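Local coordinates for protein Cag-Z (Helicobacter pylori, PDB 1S2X) that is of unknown function but is encoded in the cag pathogenicity island, which specifies a type IV secretion system, at residues L10-L21 with F111-F122. The protein carries 1 engineered substitution. Residues are numbered along the deposited sequence; the frame is centred on the assembly and turned at random.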
loop_
_atom_site.group_PDB
_atom_site.type_symbol
_atom_site.label_atom_id
_atom_site.label_comp_id
_atom_site.label_asym_id
_atom_site.label_seq_id
_atom_site.Cartn_x
_atom_site.Cartn_y
_atom_site.Cartn_z
ATOM N N LEU A 10 0.420 23.705 -9.911
ATOM C CA LEU A 10 0.446 22.614 -10.864
ATOM C C LEU A 10 1.622 21.677 -10.597
ATOM O O LEU A 10 2.561 22.081 -9.905
ATOM C CB LEU A 10 0.585 23.153 -12.287
ATOM C CG LEU A 10 -0.596 23.930 -12.855
ATOM C CD1 LEU A 10 -0.406 24.167 -14.348
ATOM C CD2 LEU A 10 -1.899 23.186 -12.568
ATOM N N GLY A 11 1.573 20.472 -11.157
ATOM C CA GLY A 11 2.695 19.554 -11.021
ATOM C C GLY A 11 2.538 18.634 -9.821
ATOM O O GLY A 11 3.534 18.093 -9.351
ATOM N N PHE A 12 1.307 18.500 -9.352
ATOM C CA PHE A 12 0.951 17.665 -8.207
ATOM C C PHE A 12 1.947 17.836 -7.055
ATOM O O PHE A 12 2.631 16.874 -6.713
ATOM C CB PHE A 12 0.872 16.206 -8.648
ATOM C CG PHE A 12 0.173 15.313 -7.633
ATOM C CD1 PHE A 12 -0.964 15.742 -6.978
ATOM C CD2 PHE A 12 0.675 14.051 -7.353
ATOM C CE1 PHE A 12 -1.611 14.939 -6.054
ATOM C CE2 PHE A 12 0.029 13.240 -6.431
ATOM C CZ PHE A 12 -1.104 13.683 -5.780
ATOM N N ASN A 13 1.996 19.039 -6.526
ATOM C CA ASN A 13 2.798 19.630 -5.496
ATOM C C ASN A 13 2.835 18.770 -4.228
ATOM O O ASN A 13 1.928 17.979 -4.006
ATOM C CB ASN A 13 2.247 20.995 -5.058
ATOM C CG ASN A 13 2.699 22.160 -5.906
ATOM O OD1 ASN A 13 3.681 22.069 -6.643
ATOM N ND2 ASN A 13 1.976 23.276 -5.809
ATOM N N GLU A 14 3.862 18.978 -3.419
ATOM C CA GLU A 14 3.920 18.337 -2.109
ATOM C C GLU A 14 2.688 18.727 -1.305
ATOM O O GLU A 14 2.146 17.944 -0.524
ATOM C CB GLU A 14 5.207 18.709 -1.389
ATOM C CG GLU A 14 6.066 19.759 -2.055
ATOM C CD GLU A 14 6.901 19.265 -3.216
ATOM O OE1 GLU A 14 7.765 18.383 -3.004
ATOM O OE2 GLU A 14 6.692 19.770 -4.346
ATOM N N ALA A 15 2.203 19.950 -1.481
ATOM C CA ALA A 15 1.040 20.383 -0.708
ATOM C C ALA A 15 -0.236 19.698 -1.176
ATOM O O ALA A 15 -1.140 19.384 -0.401
ATOM C CB ALA A 15 0.873 21.895 -0.799
ATOM N N GLU A 16 -0.312 19.461 -2.482
ATOM C CA GLU A 16 -1.502 18.806 -3.027
ATOM C C GLU A 16 -1.489 17.333 -2.630
ATOM O O GLU A 16 -2.494 16.686 -2.353
ATOM C CB GLU A 16 -1.528 18.991 -4.539
ATOM C CG GLU A 16 -2.842 19.467 -5.117
ATOM C CD GLU A 16 -3.351 20.776 -4.564
ATOM O OE1 GLU A 16 -2.565 21.734 -4.460
ATOM O OE2 GLU A 16 -4.546 20.848 -4.227
ATOM N N ARG A 17 -0.273 16.795 -2.599
ATOM C CA ARG A 17 -0.076 15.413 -2.190
ATOM C C ARG A 17 -0.449 15.221 -0.729
ATOM O O ARG A 17 -1.105 14.232 -0.388
ATOM C CB ARG A 17 1.377 15.039 -2.479
ATOM C CG ARG A 17 1.587 14.833 -3.983
ATOM C CD ARG A 17 2.995 14.326 -4.249
ATOM N NE ARG A 17 3.942 14.946 -3.328
ATOM C CZ ARG A 17 5.023 15.610 -3.718
ATOM N NH1 ARG A 17 5.831 16.143 -2.808
ATOM N NH2 ARG A 17 5.281 15.725 -5.015
ATOM N N GLN A 18 -0.045 16.165 0.110
ATOM C CA GLN A 18 -0.286 16.111 1.552
ATOM C C GLN A 18 -1.767 16.228 1.859
ATOM O O GLN A 18 -2.270 15.751 2.876
ATOM C CB GLN A 18 0.526 17.200 2.253
ATOM C CG GLN A 18 0.497 17.197 3.768
ATOM C CD GLN A 18 0.955 15.933 4.458
ATOM O OE1 GLN A 18 1.961 15.310 4.125
ATOM N NE2 GLN A 18 0.215 15.498 5.475
ATOM N N LYS A 19 -2.497 16.875 0.959
ATOM C CA LYS A 19 -3.932 17.048 1.169
ATOM C C LYS A 19 -4.647 15.714 0.994
ATOM O O LYS A 19 -5.601 15.377 1.691
ATOM C CB LYS A 19 -4.510 18.084 0.206
ATOM C CG LYS A 19 -3.838 19.449 0.198
ATOM C CD LYS A 19 -3.923 20.134 1.550
ATOM C CE LYS A 19 -5.027 21.201 1.586
ATOM N NZ LYS A 19 -5.502 21.452 2.967
ATOM N N ILE A 20 -4.161 14.951 0.023
ATOM C CA ILE A 20 -4.725 13.620 -0.222
ATOM C C ILE A 20 -4.316 12.658 0.881
ATOM O O ILE A 20 -5.056 11.737 1.240
ATOM C CB ILE A 20 -4.306 13.150 -1.623
ATOM C CG1 ILE A 20 -4.791 14.105 -2.733
ATOM C CG2 ILE A 20 -4.756 11.732 -1.902
ATOM C CD1 ILE A 20 -4.821 13.460 -4.098
ATOM N N LEU A 21 -3.143 12.827 1.487
ATOM C CA LEU A 21 -2.822 11.988 2.642
ATOM C C LEU A 21 -3.757 12.262 3.818
ATOM O O LEU A 21 -4.433 11.366 4.320
ATOM C CB LEU A 21 -1.369 12.210 3.054
ATOM C CG LEU A 21 -0.304 11.601 2.152
ATOM C CD1 LEU A 21 1.086 11.965 2.663
ATOM C CD2 LEU A 21 -0.442 10.089 2.026
ATOM N N PHE A 111 5.102 20.136 -17.586
ATOM C CA PHE A 111 4.099 20.039 -16.531
ATOM C C PHE A 111 3.392 18.688 -16.574
ATOM O O PHE A 111 3.062 18.126 -15.534
ATOM C CB PHE A 111 3.088 21.184 -16.642
ATOM C CG PHE A 111 3.567 22.485 -16.017
ATOM C CD1 PHE A 111 3.511 22.699 -14.656
ATOM C CD2 PHE A 111 4.073 23.504 -16.807
ATOM C CE1 PHE A 111 3.932 23.880 -14.070
ATOM C CE2 PHE A 111 4.491 24.694 -16.242
ATOM C CZ PHE A 111 4.422 24.893 -14.875
ATOM N N VAL A 112 3.172 18.172 -17.778
ATOM C CA VAL A 112 2.511 16.874 -17.911
ATOM C C VAL A 112 3.430 15.777 -17.399
ATOM O O VAL A 112 2.994 14.841 -16.721
ATOM C CB VAL A 112 2.077 16.659 -19.368
ATOM C CG1 VAL A 112 2.011 15.191 -19.756
ATOM C CG2 VAL A 112 0.718 17.332 -19.575
ATOM N N ALA A 113 4.724 15.874 -17.684
ATOM C CA ALA A 113 5.679 14.914 -17.150
ATOM C C ALA A 113 5.829 15.018 -15.632
ATOM O O ALA A 113 5.922 14.003 -14.941
ATOM C CB ALA A 113 7.030 15.107 -17.820
ATOM N N GLU A 114 5.867 16.229 -15.086
ATOM C CA GLU A 114 6.018 16.382 -13.642
ATOM C C GLU A 114 4.815 15.799 -12.906
ATOM O O GLU A 114 4.946 15.106 -11.900
ATOM C CB GLU A 114 6.176 17.850 -13.253
ATOM C CG GLU A 114 6.239 18.124 -11.762
ATOM C CD GLU A 114 7.606 17.932 -11.139
ATOM O OE1 GLU A 114 7.846 18.478 -10.044
ATOM O OE2 GLU A 114 8.451 17.226 -11.732
ATOM N N ILE A 115 3.640 16.122 -13.435
ATOM C CA ILE A 115 2.381 15.750 -12.811
ATOM C C ILE A 115 2.208 14.239 -12.750
ATOM O O ILE A 115 1.816 13.678 -11.728
ATOM C CB ILE A 115 1.202 16.370 -13.578
ATOM C CG1 ILE A 115 0.888 17.808 -13.150
ATOM C CG2 ILE A 115 -0.032 15.485 -13.477
ATOM C CD1 ILE A 115 -0.082 18.518 -14.073
ATOM N N SER A 116 2.491 13.562 -13.855
ATOM C CA SER A 116 2.291 12.119 -13.892
ATOM C C SER A 116 3.392 11.376 -13.146
ATOM O O SER A 116 3.133 10.347 -12.520
ATOM C CB SER A 116 2.200 11.670 -15.355
ATOM O OG SER A 116 3.428 11.918 -16.025
ATOM N N ASP A 117 4.617 11.877 -13.188
ATOM C CA ASP A 117 5.754 11.304 -12.484
ATOM C C ASP A 117 5.556 11.409 -10.972
ATOM O O ASP A 117 6.002 10.543 -10.228
ATOM C CB ASP A 117 7.071 11.987 -12.828
ATOM C CG ASP A 117 7.654 11.655 -14.179
ATOM O OD1 ASP A 117 7.285 10.640 -14.801
ATOM O OD2 ASP A 117 8.522 12.426 -14.633
ATOM N N ASN A 118 4.892 12.474 -10.519
ATOM C CA ASN A 118 4.667 12.589 -9.084
ATOM C C ASN A 118 3.471 11.733 -8.669
ATOM O O ASN A 118 3.396 11.309 -7.512
ATOM C CB ASN A 118 4.458 14.046 -8.668
ATOM C CG ASN A 118 5.752 14.834 -8.718
ATOM O OD1 ASN A 118 6.841 14.253 -8.755
ATOM N ND2 ASN A 118 5.633 16.159 -8.715
ATOM N N PHE A 119 2.563 11.502 -9.613
ATOM C CA PHE A 119 1.440 10.590 -9.394
ATOM C C PHE A 119 2.002 9.173 -9.263
ATOM O O PHE A 119 1.673 8.432 -8.338
ATOM C CB PHE A 119 0.388 10.660 -10.498
ATOM C CG PHE A 119 -0.657 9.556 -10.472
ATOM C CD1 PHE A 119 -0.518 8.409 -11.240
ATOM C CD2 PHE A 119 -1.778 9.662 -9.675
ATOM C CE1 PHE A 119 -1.455 7.392 -11.207
ATOM C CE2 PHE A 119 -2.721 8.643 -9.617
ATOM C CZ PHE A 119 -2.554 7.503 -10.374
ATOM N N ASN A 120 2.864 8.808 -10.212
ATOM C CA ASN A 120 3.401 7.456 -10.191
ATOM C C ASN A 120 4.138 7.185 -8.875
ATOM O O ASN A 120 4.002 6.099 -8.316
ATOM C CB ASN A 120 4.351 7.198 -11.357
ATOM C CG ASN A 120 4.621 5.711 -11.531
ATOM O OD1 ASN A 120 3.696 4.904 -11.430
ATOM N ND2 ASN A 120 5.863 5.321 -11.794
ATOM N N ASN A 121 4.903 8.162 -8.414
ATOM C CA ASN A 121 5.789 8.021 -7.270
ATOM C C ASN A 121 5.089 8.133 -5.933
ATOM O O ASN A 121 5.391 7.406 -4.970
ATOM C CB ASN A 121 6.906 9.082 -7.376
ATOM C CG ASN A 121 7.871 8.637 -8.471
ATOM O OD1 ASN A 121 8.580 9.442 -9.059
ATOM N ND2 ASN A 121 7.871 7.334 -8.726
ATOM N N PHE A 122 4.132 9.061 -5.863
ATOM C CA PHE A 122 3.403 9.208 -4.604
ATOM C C PHE A 122 2.532 7.984 -4.346
ATOM O O PHE A 122 2.434 7.492 -3.221
ATOM C CB PHE A 122 2.584 10.485 -4.675
ATOM C CG PHE A 122 1.552 10.672 -3.577
ATOM C CD1 PHE A 122 0.220 10.399 -3.812
ATOM C CD2 PHE A 122 1.914 11.121 -2.321
ATOM C CE1 PHE A 122 -0.723 10.568 -2.816
ATOM C CE2 PHE A 122 0.974 11.308 -1.327
ATOM C CZ PHE A 122 -0.359 11.040 -1.574
HETATM O O HOH W 1 6.181 19.734 -8.396
#
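The edge of Phe12 points at the face of Phe122 in an offset edge-to-face pair, ring centroids 5.6 Å apart and planes at 86°. With CG anti to the backbone N (chi1 -165°), Phe12 brings CE2 to 3.9 Å from Phe122 CD1, and Asn118 C lies at its ring edge. Arg17 CB lies over a face of the Phe122 ring in a CH-pi contact, 4.3 Å from its centroid, while Leu21 CG meets the ring edge in plane, 3.7 Å from Phe122 CE2. At the other end, Leu10 CB packs 3.8 Å from Phe111 CD1. Between these apolar groups, Gly11 brings bare backbone onto the helix, its CA 3.3 Å from Ile115 CG1. The polar link is one hydrogen bond, Asn118 ND2 to Gly11 O at 2.9 Å, close to the amide plane; a water bridges the same carbonyl to Glu114 OE1. Asn118 ND2 also sits at the Arg17 guanidinium edge without a hydrogen bond, the planes nearly perpendicular; Arg17 NH1 forms a salt bridge with Glu14 OE1. Glu94 of helix 74-101 accepts a hydrogen bond from Phe12 N. Residues 10-13 run onto helix 105-135 and lead into helix 14-23, whose segment 14-21 crosses 111-122 at -36° with axes 11.7 Å apart, in an all-alpha fold.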